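Local coordinates for 6-phosphogluconolactonase (Thermotoga maritima, PDB 1VL1), which catalyses the hydrolysis of 6-phosphogluconolactone to 6-phosphogluconate, a step of the oxidative stage of the pentose phosphate pathway, at residues I47-A52 with F138-L143; T189-L194 with G222-V227; R73-L78 with N110-D115; D163-F168 with F184-T189. All blocks are in the same frame, centred on the assembly; numbering follows the deposited sequence.

Contact 1 of 4, residues I47-A52 with F138-L143; sequences IFVVLA and FDLAIL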
loop_
_atom_site.group_PDB
_atom_site.type_symbol
_atom_site.label_atom_id
_atom_site.label_comp_id
_atom_site.label_asym_id
_atom_site.label_seq_id
_atom_site.Cartn_x
_atom_site.Cartn_y
_atom_site.Cartn_z
ATOM N N ILE A 47 -6.298 -13.850 4.644
ATOM C CA ILE A 47 -5.494 -12.700 5.033
ATOM C C ILE A 47 -5.832 -11.506 4.151
ATOM O O ILE A 47 -6.287 -11.680 2.991
ATOM C CB ILE A 47 -3.973 -13.024 5.069
ATOM C CG1 ILE A 47 -3.428 -13.346 3.665
ATOM C CG2 ILE A 47 -3.697 -14.203 6.001
ATOM C CD1 ILE A 47 -1.900 -13.208 3.555
ATOM N N PHE A 48 -5.585 -10.297 4.686
ATOM C CA PHE A 48 -5.979 -9.074 4.036
ATOM C C PHE A 48 -4.769 -8.179 3.906
ATOM O O PHE A 48 -4.115 -7.847 4.928
ATOM C CB PHE A 48 -7.099 -8.374 4.797
ATOM C CG PHE A 48 -8.275 -9.249 4.953
ATOM C CD1 PHE A 48 -8.313 -10.158 6.013
ATOM C CD2 PHE A 48 -9.269 -9.299 3.996
ATOM C CE1 PHE A 48 -9.343 -11.055 6.149
ATOM C CE2 PHE A 48 -10.346 -10.224 4.132
ATOM C CZ PHE A 48 -10.371 -11.081 5.205
ATOM N N VAL A 49 -4.454 -7.867 2.658
ATOM C CA VAL A 49 -3.221 -7.155 2.278
ATOM C C VAL A 49 -3.504 -5.858 1.503
ATOM O O VAL A 49 -4.149 -5.868 0.478
ATOM C CB VAL A 49 -2.269 -8.068 1.471
ATOM C CG1 VAL A 49 -0.949 -7.378 1.224
ATOM C CG2 VAL A 49 -2.096 -9.437 2.164
ATOM N N VAL A 50 -2.974 -4.725 2.008
ATOM C CA VAL A 50 -3.053 -3.405 1.377
ATOM C C VAL A 50 -1.796 -3.208 0.517
ATOM O O VAL A 50 -0.683 -3.544 0.972
ATOM C CB VAL A 50 -3.098 -2.273 2.392
ATOM C CG1 VAL A 50 -2.943 -0.906 1.695
ATOM C CG2 VAL A 50 -4.380 -2.317 3.162
ATOM N N LEU A 51 -1.991 -2.762 -0.727
ATOM C CA LEU A 51 -0.886 -2.532 -1.676
ATOM C C LEU A 51 -0.859 -1.092 -2.183
ATOM O O LEU A 51 -1.865 -0.601 -2.696
ATOM C CB LEU A 51 -1.062 -3.413 -2.893
ATOM C CG LEU A 51 -1.179 -4.897 -2.683
ATOM C CD1 LEU A 51 -1.437 -5.630 -4.033
ATOM C CD2 LEU A 51 0.019 -5.464 -1.939
ATOM N N ALA A 52 0.315 -0.449 -2.099
ATOM C CA ALA A 52 0.585 0.797 -2.782
ATOM C C ALA A 52 0.985 0.491 -4.217
ATOM O O ALA A 52 1.558 -0.573 -4.528
ATOM C CB ALA A 52 1.675 1.546 -2.114
ATOM N N PHE A 138 -6.501 -4.985 8.557
ATOM C CA PHE A 138 -5.563 -5.512 7.575
ATOM C C PHE A 138 -4.454 -6.263 8.303
ATOM O O PHE A 138 -4.046 -5.898 9.428
ATOM C CB PHE A 138 -4.973 -4.398 6.738
ATOM C CG PHE A 138 -5.972 -3.568 6.019
ATOM C CD1 PHE A 138 -6.769 -4.127 5.022
ATOM C CD2 PHE A 138 -6.092 -2.228 6.274
ATOM C CE1 PHE A 138 -7.698 -3.351 4.339
ATOM C CE2 PHE A 138 -6.989 -1.428 5.561
ATOM C CZ PHE A 138 -7.809 -1.994 4.612
ATOM N N ASP A 139 -3.977 -7.314 7.680
ATOM C CA ASP A 139 -2.846 -8.093 8.209
ATOM C C ASP A 139 -1.513 -7.450 7.805
ATOM O O ASP A 139 -0.574 -7.390 8.603
ATOM C CB ASP A 139 -2.918 -9.527 7.670
ATOM C CG ASP A 139 -4.074 -10.271 8.221
ATOM O OD1 ASP A 139 -4.162 -10.483 9.467
ATOM O OD2 ASP A 139 -4.986 -10.673 7.477
ATOM N N LEU A 140 -1.470 -6.917 6.596
ATOM C CA LEU A 140 -0.230 -6.440 6.036
ATOM C C LEU A 140 -0.476 -5.292 5.105
ATOM O O LEU A 140 -1.417 -5.359 4.329
ATOM C CB LEU A 140 0.359 -7.589 5.277
ATOM C CG LEU A 140 1.715 -7.485 4.618
ATOM C CD1 LEU A 140 2.758 -7.087 5.628
ATOM C CD2 LEU A 140 2.106 -8.815 4.064
ATOM N N ALA A 141 0.332 -4.227 5.198
ATOM C CA ALA A 141 0.265 -3.135 4.275
ATOM C C ALA A 141 1.660 -3.002 3.657
ATOM O O ALA A 141 2.636 -2.959 4.369
ATOM C CB ALA A 141 -0.148 -1.852 4.946
ATOM N N ILE A 142 1.726 -3.025 2.350
ATOM C CA ILE A 142 2.978 -2.861 1.580
ATOM C C ILE A 142 2.919 -1.505 0.901
ATOM O O ILE A 142 2.164 -1.268 -0.093
ATOM C CB ILE A 142 3.188 -4.020 0.547
ATOM C CG1 ILE A 142 3.091 -5.382 1.218
ATOM C CG2 ILE A 142 4.539 -3.871 -0.160
ATOM C CD1 ILE A 142 3.033 -6.570 0.289
ATOM N N LEU A 143 3.699 -0.582 1.450
ATOM C CA LEU A 143 3.589 0.806 1.094
ATOM C C LEU A 143 4.870 1.356 0.557
ATOM O O LEU A 143 5.963 0.828 0.891
ATOM C CB LEU A 143 3.203 1.605 2.343
ATOM C CG LEU A 143 1.887 1.199 2.984
ATOM C CD1 LEU A 143 1.635 2.044 4.265
ATOM C CD2 LEU A 143 0.725 1.321 1.990
#
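Val-50 CG2 sits over the centre of the Phe-138 ring, 3.3 Å from its centroid and 5° off the normal, a close CH-pi contact. Val-50 CG1 stands opposite the backbone N (chi1 171°), which leaves CG2 facing the ring. At the start Phe-48 O accepts Asp-139 N at 2.8 Å and Leu-140 N at 3.3 Å. Asp-139 OD2 uses its anti lone pair to accept Phe-48 N at 2.9 Å, and also forms a salt bridge with Lys-44. Replacing Asp-139 by alanine is likely to leave Phe-48 N and the Lys-44 charge without this partner. Val-50 N bonds to Leu-140 O, Ile-142 N to Val-50 O and Ala-52 N to Ile-142 O. On the face of Val-49, Leu-51 and Ile-142 the packing is lighter; Leu-51 CD2 is 3.9 Å from Ile-142 CD1. No side opens to solvent: all touching residues are buried, and helix 25-43 covers Leu-140 and Ile-142. This is a parallel beta ladder in the sheet of a Rossmann-like alpha/beta fold.

Contact 2 of 4, residues T189-L194 with G222-V227; sequences TSLYVL and GKEKTV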
loop_
_atom_site.group_PDB
_atom_site.type_symbol
_atom_site.label_atom_id
_atom_site.label_comp_id
_atom_site.label_asym_id
_atom_site.label_seq_id
_atom_site.Cartn_x
_atom_site.Cartn_y
_atom_site.Cartn_z
ATOM N N THR A 189 -4.853 0.242 11.089
ATOM C CA THR A 189 -5.402 -1.038 11.520
ATOM C C THR A 189 -4.530 -2.222 11.103
ATOM O O THR A 189 -4.760 -3.340 11.577
ATOM C CB THR A 189 -6.818 -1.323 10.970
ATOM O OG1 THR A 189 -6.790 -1.447 9.537
ATOM C CG2 THR A 189 -7.769 -0.172 11.280
ATOM N N SER A 190 -3.538 -1.986 10.255
ATOM C CA SER A 190 -2.678 -3.063 9.781
ATOM C C SER A 190 -1.770 -3.589 10.885
ATOM O O SER A 190 -1.124 -2.818 11.587
ATOM C CB SER A 190 -1.821 -2.564 8.646
ATOM O OG SER A 190 -2.512 -1.984 7.559
ATOM N N LEU A 191 -1.716 -4.915 11.045
ATOM C CA LEU A 191 -0.819 -5.549 12.010
ATOM C C LEU A 191 0.651 -5.219 11.656
ATOM O O LEU A 191 1.422 -4.836 12.533
ATOM C CB LEU A 191 -1.055 -7.066 12.068
ATOM C CG LEU A 191 -2.449 -7.514 12.540
ATOM C CD1 LEU A 191 -2.561 -9.050 12.478
ATOM C CD2 LEU A 191 -2.698 -7.049 14.009
ATOM N N TYR A 192 0.989 -5.331 10.372
ATOM C CA TYR A 192 2.355 -5.096 9.891
ATOM C C TYR A 192 2.321 -4.089 8.767
ATOM O O TYR A 192 1.530 -4.204 7.856
ATOM C CB TYR A 192 2.982 -6.411 9.409
ATOM C CG TYR A 192 3.078 -7.463 10.489
ATOM C CD1 TYR A 192 4.114 -7.459 11.374
ATOM C CD2 TYR A 192 2.064 -8.431 10.649
ATOM C CE1 TYR A 192 4.191 -8.395 12.410
ATOM C CE2 TYR A 192 2.117 -9.397 11.700
ATOM C CZ TYR A 192 3.205 -9.351 12.574
ATOM O OH TYR A 192 3.348 -10.263 13.608
ATOM N N VAL A 193 3.152 -3.049 8.868
ATOM C CA VAL A 193 3.289 -2.097 7.836
ATOM C C VAL A 193 4.737 -2.200 7.323
ATOM O O VAL A 193 5.688 -2.165 8.120
ATOM C CB VAL A 193 3.041 -0.668 8.338
ATOM C CG1 VAL A 193 3.434 0.315 7.316
ATOM C CG2 VAL A 193 1.579 -0.467 8.681
ATOM N N LEU A 194 4.853 -2.410 6.017
ATOM C CA LEU A 194 6.147 -2.484 5.334
ATOM C C LEU A 194 6.281 -1.293 4.423
ATOM O O LEU A 194 5.425 -1.059 3.568
ATOM C CB LEU A 194 6.228 -3.749 4.473
ATOM C CG LEU A 194 5.853 -5.068 5.155
ATOM C CD1 LEU A 194 6.203 -6.290 4.232
ATOM C CD2 LEU A 194 6.501 -5.221 6.463
ATOM N N GLY A 222 2.424 -0.027 11.970
ATOM C CA GLY A 222 1.750 -1.291 12.191
ATOM C C GLY A 222 1.393 -1.482 13.666
ATOM O O GLY A 222 2.063 -0.986 14.559
ATOM N N LYS A 223 0.292 -2.167 13.940
ATOM C CA LYS A 223 -0.076 -2.414 15.315
ATOM C C LYS A 223 0.935 -3.315 16.032
ATOM O O LYS A 223 1.136 -3.197 17.255
ATOM C CB LYS A 223 -1.402 -3.136 15.400
ATOM C CG LYS A 223 -2.576 -2.388 14.949
ATOM C CD LYS A 223 -3.749 -3.367 15.052
ATOM C CE LYS A 223 -5.015 -2.823 14.496
ATOM N NZ LYS A 223 -6.090 -3.862 14.536
ATOM N N GLU A 224 1.573 -4.203 15.272
ATOM C CA GLU A 224 2.574 -5.122 15.788
ATOM C C GLU A 224 3.973 -4.627 15.449
ATOM O O GLU A 224 4.871 -4.615 16.295
ATOM C CB GLU A 224 2.350 -6.522 15.231
ATOM C CG GLU A 224 1.139 -7.225 15.816
ATOM C CD GLU A 224 1.281 -7.429 17.302
ATOM O OE1 GLU A 224 2.349 -7.941 17.732
ATOM O OE2 GLU A 224 0.342 -7.062 18.051
ATOM N N LYS A 225 4.145 -4.214 14.209
ATOM C CA LYS A 225 5.462 -3.819 13.703
ATOM C C LYS A 225 5.415 -2.937 12.476
ATOM O O LYS A 225 4.549 -3.089 11.650
ATOM C CB LYS A 225 6.255 -5.070 13.351
ATOM C CG LYS A 225 7.737 -4.890 13.463
ATOM C CD LYS A 225 8.518 -6.211 13.235
ATOM C CE LYS A 225 8.204 -7.202 14.287
ATOM N NZ LYS A 225 9.308 -8.217 14.479
ATOM N N THR A 226 6.384 -2.019 12.375
ATOM C CA THR A 226 6.640 -1.260 11.172
ATOM C C THR A 226 8.052 -1.601 10.705
ATOM O O THR A 226 8.995 -1.633 11.491
ATOM C CB THR A 226 6.549 0.228 11.442
ATOM O OG1 THR A 226 5.266 0.529 12.014
ATOM C CG2 THR A 226 6.625 1.004 10.222
ATOM N N VAL A 227 8.160 -1.927 9.436
ATOM C CA VAL A 227 9.422 -2.337 8.833
ATOM C C VAL A 227 9.720 -1.531 7.602
ATOM O O VAL A 227 8.876 -1.416 6.712
ATOM C CB VAL A 227 9.345 -3.809 8.406
ATOM C CG1 VAL A 227 10.693 -4.207 7.774
ATOM C CG2 VAL A 227 9.000 -4.749 9.610
#
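Gly-222 packs against Val-193, whose CG2 is 3.4 Å from Gly-222 N. That N-H bonds to Thr-226 OG1 further along the same segment. Having no side chain, Gly-222 fits close to Leu-191 O. Lys-223 comes next and gives its backbone N-H to Ser-190 O at 2.8 Å. Its extended chain runs beside Thr-189 O, and its NZ is hydrogen-bonded to Gln-137. Leu-191 O then takes two donors: Glu-224 N at 2.8 Å, on a lone pair, and Lys-225 N at 3.3 Å. Glu-224 CB sits over one face of the Tyr-192 ring, 4.2 Å from its centroid, in a CH-pi contact. Beyond CG the Glu-224 chain is bent (chi2 -62°), and the contact with the ring falls to CB. The two segments open the parallel strands of a beta-alpha-beta unit, joined through helix 200-210. At Lys-225 the CB approaches Tyr-192 CD1 obliquely at 3.8 Å. A serine in place of Tyr-192 would probably open a gap beside Lys-225 CB and take away the ring face that Glu-224 CB rests on. Lys-225 O accepts Val-193 N, and Thr-226 follows on the face shared with Val-193. Val-227 N closes on Val-193 O at 2.8 Å. Val-227 CB packs against Leu-194 CD2 at 3.7 Å, the two side chains running alongside one another.

Contact 3 of 4, residues R73-L78 with N110-D115; sequences RIHFFL and NVHYVD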
loop_
_atom_site.group_PDB
_atom_site.type_symbol
_atom_site.label_atom_id
_atom_site.label_comp_id
_atom_site.label_asym_id
_atom_site.label_seq_id
_atom_site.Cartn_x
_atom_site.Cartn_y
_atom_site.Cartn_z
ATOM N N ARG A 73 -7.068 -17.495 -0.688
ATOM C CA ARG A 73 -7.109 -17.123 0.752
ATOM C C ARG A 73 -6.526 -15.738 0.958
ATOM O O ARG A 73 -6.449 -15.258 2.087
ATOM C CB ARG A 73 -6.301 -18.155 1.525
ATOM C CG ARG A 73 -6.961 -19.519 1.514
ATOM C CD ARG A 73 -6.158 -20.609 2.191
ATOM N NE ARG A 73 -5.872 -20.232 3.580
ATOM C CZ ARG A 73 -4.817 -20.644 4.265
ATOM N NH1 ARG A 73 -3.964 -21.520 3.755
ATOM N NH2 ARG A 73 -4.649 -20.243 5.516
ATOM N N ILE A 74 -6.104 -15.069 -0.107
ATOM C CA ILE A 74 -5.478 -13.760 0.042
ATOM C C ILE A 74 -6.314 -12.677 -0.588
ATOM O O ILE A 74 -6.641 -12.765 -1.760
ATOM C CB ILE A 74 -4.047 -13.724 -0.523
ATOM C CG1 ILE A 74 -3.201 -14.856 0.099
ATOM C CG2 ILE A 74 -3.433 -12.353 -0.274
ATOM C CD1 ILE A 74 -1.915 -15.160 -0.658
ATOM N N HIS A 75 -6.696 -11.677 0.210
ATOM C CA HIS A 75 -7.504 -10.520 -0.284
ATOM C C HIS A 75 -6.671 -9.276 -0.382
ATOM O O HIS A 75 -5.929 -8.944 0.570
ATOM C CB HIS A 75 -8.692 -10.294 0.642
ATOM C CG HIS A 75 -9.632 -11.446 0.672
ATOM N ND1 HIS A 75 -10.892 -11.396 0.129
ATOM C CD2 HIS A 75 -9.463 -12.701 1.146
ATOM C CE1 HIS A 75 -11.458 -12.582 0.253
ATOM N NE2 HIS A 75 -10.616 -13.389 0.869
ATOM N N PHE A 76 -6.776 -8.568 -1.513
ATOM C CA PHE A 76 -5.906 -7.428 -1.762
ATOM C C PHE A 76 -6.732 -6.120 -1.871
ATOM O O PHE A 76 -7.807 -6.138 -2.419
ATOM C CB PHE A 76 -5.107 -7.618 -3.090
ATOM C CG PHE A 76 -4.025 -8.687 -3.011
ATOM C CD1 PHE A 76 -2.850 -8.431 -2.344
ATOM C CD2 PHE A 76 -4.212 -9.934 -3.545
ATOM C CE1 PHE A 76 -1.846 -9.375 -2.257
ATOM C CE2 PHE A 76 -3.187 -10.895 -3.449
ATOM C CZ PHE A 76 -2.042 -10.597 -2.813
ATOM N N PHE A 77 -6.160 -5.031 -1.367
ATOM C CA PHE A 77 -6.781 -3.724 -1.388
ATOM C C PHE A 77 -5.788 -2.697 -1.838
ATOM O O PHE A 77 -4.653 -2.705 -1.367
ATOM C CB PHE A 77 -7.251 -3.346 0.029
ATOM C CG PHE A 77 -8.152 -4.364 0.653
ATOM C CD1 PHE A 77 -7.627 -5.506 1.248
ATOM C CD2 PHE A 77 -9.493 -4.180 0.668
ATOM C CE1 PHE A 77 -8.443 -6.464 1.765
ATOM C CE2 PHE A 77 -10.341 -5.157 1.206
ATOM C CZ PHE A 77 -9.811 -6.271 1.770
ATOM N N LEU A 78 -6.133 -1.792 -2.745
ATOM C CA LEU A 78 -5.236 -0.659 -3.012
ATOM C C LEU A 78 -5.168 0.328 -1.860
ATOM O O LEU A 78 -6.202 0.628 -1.261
ATOM C CB LEU A 78 -5.733 0.091 -4.226
ATOM C CG LEU A 78 -5.178 -0.450 -5.529
ATOM C CD1 LEU A 78 -5.231 -1.938 -5.733
ATOM C CD2 LEU A 78 -5.873 0.277 -6.611
ATOM N N ASN A 110 -11.562 -11.384 -4.624
ATOM C CA ASN A 110 -10.515 -11.081 -3.639
ATOM C C ASN A 110 -9.782 -9.808 -3.917
ATOM O O ASN A 110 -8.909 -9.438 -3.139
ATOM C CB ASN A 110 -9.480 -12.199 -3.590
ATOM C CG ASN A 110 -9.995 -13.449 -2.975
ATOM O OD1 ASN A 110 -11.218 -13.807 -3.003
ATOM N ND2 ASN A 110 -9.060 -14.184 -2.416
ATOM N N VAL A 111 -10.097 -9.113 -5.022
ATOM C CA VAL A 111 -9.340 -7.946 -5.390
ATOM C C VAL A 111 -10.251 -6.748 -5.249
ATOM O O VAL A 111 -11.280 -6.672 -5.895
ATOM C CB VAL A 111 -8.782 -8.012 -6.846
ATOM C CG1 VAL A 111 -8.157 -6.698 -7.261
ATOM C CG2 VAL A 111 -7.823 -9.133 -6.948
ATOM N N HIS A 112 -9.771 -5.766 -4.501
ATOM C CA HIS A 112 -10.565 -4.619 -4.169
ATOM C C HIS A 112 -9.848 -3.341 -4.567
ATOM O O HIS A 112 -8.699 -3.119 -4.193
ATOM C CB HIS A 112 -10.864 -4.635 -2.645
ATOM C CG HIS A 112 -11.493 -5.913 -2.149
ATOM N ND1 HIS A 112 -12.854 -6.126 -2.129
ATOM C CD2 HIS A 112 -10.929 -7.050 -1.667
ATOM C CE1 HIS A 112 -13.095 -7.336 -1.655
ATOM N NE2 HIS A 112 -11.948 -7.934 -1.420
ATOM N N TYR A 113 -10.541 -2.489 -5.319
ATOM C CA TYR A 113 -9.960 -1.290 -5.857
ATOM C C TYR A 113 -10.971 -0.155 -5.899
ATOM O O TYR A 113 -12.151 -0.350 -5.591
ATOM C CB TYR A 113 -9.326 -1.559 -7.251
ATOM C CG TYR A 113 -10.311 -1.995 -8.322
ATOM C CD1 TYR A 113 -11.048 -1.078 -9.101
ATOM C CD2 TYR A 113 -10.543 -3.336 -8.508
ATOM C CE1 TYR A 113 -11.976 -1.499 -10.038
ATOM C CE2 TYR A 113 -11.446 -3.779 -9.473
ATOM C CZ TYR A 113 -12.177 -2.852 -10.239
ATOM O OH TYR A 113 -13.099 -3.310 -11.196
ATOM N N VAL A 114 -10.493 1.020 -6.252
ATOM C CA VAL A 114 -11.333 2.209 -6.292
ATOM C C VAL A 114 -11.993 2.312 -7.682
ATOM O O VAL A 114 -11.316 2.304 -8.723
ATOM C CB VAL A 114 -10.531 3.458 -6.023
ATOM C CG1 VAL A 114 -11.421 4.650 -6.173
ATOM C CG2 VAL A 114 -9.882 3.434 -4.633
ATOM N N ASP A 115 -13.304 2.469 -7.677
ATOM C CA ASP A 115 -14.090 2.520 -8.928
ATOM C C ASP A 115 -14.157 3.955 -9.356
ATOM O O ASP A 115 -15.099 4.700 -9.021
ATOM C CB ASP A 115 -15.503 1.929 -8.747
ATOM C CG ASP A 115 -16.331 1.970 -10.006
ATOM O OD1 ASP A 115 -15.811 2.424 -11.053
ATOM O OD2 ASP A 115 -17.516 1.534 -10.011
#
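Asn-110 grips both backbone and ring of the strand beside it. The hydrogen bonds come first. Asn-110 ND2 donates to Ile-74 O at 2.9 Å. It reaches that oxygen from above the carbonyl plane, 61° out of it, and not on a lone pair. ND2 is also hydrogen-bonded to Asn-72 O. The backbone ladder is parallel: Phe-76 N donates to Asn-110 O at 2.8 Å, His-112 N to Phe-76 O at 2.9 Å, and Leu-78 N to His-112 O at a longer 3.2 Å. It joins strands 74-82 and 111-112 of a beta-alpha-beta unit, connected through helix 92-101.

Flat groups face each other in two places. The Asn-110 amide is stacked over one face of the His-75 ring, the planes 17° apart, with Asn-110 CG offset toward the rim. The Phe-77 and His-112 rings are nearly parallel, 9° apart, but displaced, with little overlap; their centroids are 4.6 Å apart. His-112 CD2 therefore sits over the rim of the Phe-77 ring, 3.5 Å from Phe-77 CE2.

Apolar contact is slight: Leu-78 CD2 meets Tyr-113 CB at 4.0 Å. Helix 120-134 lies against Phe-77 and supplies Glu-130. The His-112 ring is hydrogen-bonded at ND1 to Glu-130 and backed on one face by Phe-77, which is likely to limit its rotation.

Contact 4 of 4, residues D163-F168 with F184-T189; sequences DNLVTF and FRALNT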
loop_
_atom_site.group_PDB
_atom_site.type_symbol
_atom_site.label_atom_id
_atom_site.label_comp_id
_atom_site.label_asym_id
_atom_site.label_seq_id
_atom_site.Cartn_x
_atom_site.Cartn_y
_atom_site.Cartn_z
ATOM N N ASP A 163 -11.591 11.614 9.562
ATOM C CA ASP A 163 -12.320 10.637 10.284
ATOM C C ASP A 163 -13.233 9.765 9.384
ATOM O O ASP A 163 -14.474 9.751 9.523
ATOM C CB ASP A 163 -13.144 11.366 11.313
ATOM C CG ASP A 163 -13.746 10.436 12.266
ATOM O OD1 ASP A 163 -13.169 9.319 12.391
ATOM O OD2 ASP A 163 -14.781 10.724 12.881
ATOM N N ASN A 164 -12.593 8.994 8.527
ATOM C CA ASN A 164 -13.203 8.041 7.614
ATOM C C ASN A 164 -12.104 6.993 7.396
ATOM O O ASN A 164 -10.951 7.265 7.701
ATOM C CB ASN A 164 -13.490 8.669 6.252
ATOM C CG ASN A 164 -14.425 9.804 6.301
ATOM O OD1 ASN A 164 -14.005 10.989 6.235
ATOM N ND2 ASN A 164 -15.713 9.499 6.442
ATOM N N LEU A 165 -12.428 5.846 6.807
ATOM C CA LEU A 165 -11.419 4.933 6.314
ATOM C C LEU A 165 -10.849 5.355 4.945
ATOM O O LEU A 165 -9.685 5.140 4.630
ATOM C CB LEU A 165 -11.970 3.502 6.238
ATOM C CG LEU A 165 -12.405 2.892 7.565
ATOM C CD1 LEU A 165 -13.030 1.532 7.421
ATOM C CD2 LEU A 165 -11.260 2.810 8.600
ATOM N N VAL A 166 -11.664 6.022 4.138
ATOM C CA VAL A 166 -11.294 6.383 2.793
ATOM C C VAL A 166 -11.725 7.817 2.592
ATOM O O VAL A 166 -12.857 8.181 2.990
ATOM C CB VAL A 166 -12.009 5.507 1.754
ATOM C CG1 VAL A 166 -11.445 5.802 0.375
ATOM C CG2 VAL A 166 -11.803 4.029 2.089
ATOM N N THR A 167 -10.836 8.633 2.056
ATOM C CA THR A 167 -11.178 10.003 1.722
ATOM C C THR A 167 -10.659 10.377 0.337
ATOM O O THR A 167 -10.100 9.545 -0.374
ATOM C CB THR A 167 -10.660 10.969 2.799
ATOM O OG1 THR A 167 -11.232 12.277 2.566
ATOM C CG2 THR A 167 -9.174 11.148 2.726
ATOM N N PHE A 168 -10.827 11.623 -0.067
ATOM C CA PHE A 168 -10.309 12.061 -1.367
ATOM C C PHE A 168 -9.609 13.434 -1.239
ATOM O O PHE A 168 -9.798 14.135 -0.226
ATOM C CB PHE A 168 -11.404 12.050 -2.443
ATOM C CG PHE A 168 -12.504 13.064 -2.243
ATOM C CD1 PHE A 168 -12.384 14.330 -2.786
ATOM C CD2 PHE A 168 -13.666 12.727 -1.559
ATOM C CE1 PHE A 168 -13.427 15.273 -2.621
ATOM C CE2 PHE A 168 -14.703 13.627 -1.402
ATOM C CZ PHE A 168 -14.571 14.908 -1.937
ATOM N N PHE A 184 -4.908 7.659 7.606
ATOM C CA PHE A 184 -4.132 7.082 8.699
ATOM C C PHE A 184 -4.923 6.034 9.510
ATOM O O PHE A 184 -4.394 4.959 9.850
ATOM C CB PHE A 184 -3.648 8.179 9.631
ATOM C CG PHE A 184 -2.699 9.173 9.015
ATOM C CD1 PHE A 184 -1.780 8.819 8.023
ATOM C CD2 PHE A 184 -2.650 10.470 9.523
ATOM C CE1 PHE A 184 -0.877 9.731 7.504
ATOM C CE2 PHE A 184 -1.729 11.411 9.002
ATOM C CZ PHE A 184 -0.834 11.029 7.971
ATOM N N ARG A 185 -6.172 6.340 9.825
ATOM C CA ARG A 185 -7.036 5.408 10.558
ATOM C C ARG A 185 -7.086 4.025 9.934
ATOM O O ARG A 185 -6.869 3.011 10.632
ATOM C CB ARG A 185 -8.434 6.012 10.654
ATOM C CG ARG A 185 -9.437 5.162 11.277
ATOM C CD ARG A 185 -10.699 5.973 11.511
ATOM N NE ARG A 185 -11.848 5.111 11.731
ATOM C CZ ARG A 185 -13.106 5.420 11.396
ATOM N NH1 ARG A 185 -13.402 6.592 10.817
ATOM N NH2 ARG A 185 -14.073 4.536 11.633
ATOM N N ALA A 186 -7.307 3.978 8.615
ATOM C CA ALA A 186 -7.446 2.720 7.879
ATOM C C ALA A 186 -6.087 2.004 7.855
ATOM O O ALA A 186 -5.969 0.807 8.175
ATOM C CB ALA A 186 -7.967 2.979 6.474
ATOM N N LEU A 187 -5.052 2.763 7.518
ATOM C CA LEU A 187 -3.699 2.161 7.376
ATOM C C LEU A 187 -3.224 1.599 8.703
ATOM O O LEU A 187 -2.581 0.547 8.768
ATOM C CB LEU A 187 -2.700 3.179 6.781
ATOM C CG LEU A 187 -2.938 3.523 5.290
ATOM C CD1 LEU A 187 -1.989 4.595 4.889
ATOM C CD2 LEU A 187 -2.681 2.295 4.459
ATOM N N ASN A 188 -3.507 2.331 9.774
ATOM C CA ASN A 188 -3.063 1.951 11.099
ATOM C C ASN A 188 -3.825 0.785 11.751
ATOM O O ASN A 188 -3.470 0.315 12.831
ATOM C CB ASN A 188 -3.014 3.226 11.965
ATOM C CG ASN A 188 -1.851 4.148 11.615
ATOM O OD1 ASN A 188 -0.951 3.771 10.877
ATOM N ND2 ASN A 188 -1.892 5.372 12.125
ATOM N N THR A 189 -4.853 0.242 11.089
ATOM C CA THR A 189 -5.402 -1.038 11.520
ATOM C C THR A 189 -4.530 -2.222 11.103
ATOM O O THR A 189 -4.760 -3.340 11.577
ATOM C CB THR A 189 -6.818 -1.323 10.970
ATOM O OG1 THR A 189 -6.790 -1.447 9.537
ATOM C CG2 THR A 189 -7.769 -0.172 11.280
#
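Leu-165 and Ala-186 bring their CA atoms to 4.8 Å, where the loop just before strand 166-168 meets the short helix 184-187, and no hydrogen bond crosses between the two segments. Ala-186 CB sits 3.3 Å from Leu-165 O and 3.9 Å from Leu-165 CD2. The same CD2 methyl lies over one face of the Arg-185 guanidinium, toward its rim, and is 3.9 Å from Arg-185 NE. Arg-185 reaches along the loop because its chain is extended from CG to NE and leaves the backbone with CG opposite the N (chi1 176°). At the far end Arg-185 NH1 forms a salt bridge with Asp-163 OD1 at 3.2 Å. The carboxylate and guanidinium planes are 42° apart, so the two groups do not pair flat. Arg-132 also comes close to Arg-185 NH2, and Asp-163 would probably offset part of that like-charge crowding. On the helix side, Ala-186 O accepts both Thr-189 OG1, at 2.8 Å, and Thr-189 N. Thr-183 OG1, just before the helix, bonds to Asn-164 O. The arrangement is a surface one: a helical turn following strand 179-182 folds back on the loop that enters its antiparallel partner, strand 166-168.

All four contacts belong to one mixed sheet. Contact 1 lies nearest the middle of the chain, about 6 Å from its centre. Contact 3 joins it through neighbouring strands 47-51 and 74-82, with centres about 10 Å apart. Contact 2 joins it through strands 140-143 and 192-198, at about 9 Å. Contacts 2 and 3 therefore sit about 18 Å apart and do not touch. Along the chain, contact 3 is nested inside the loop closed by contact 1; contact 4 follows, then contact 2. Contacts 4 and 2 share Thr-189, which packs on Phe-138 of contact 1 and so links the turn after helix 184-187 to the central parallel strands. Strands 166-168 and 179-182 add an antiparallel part.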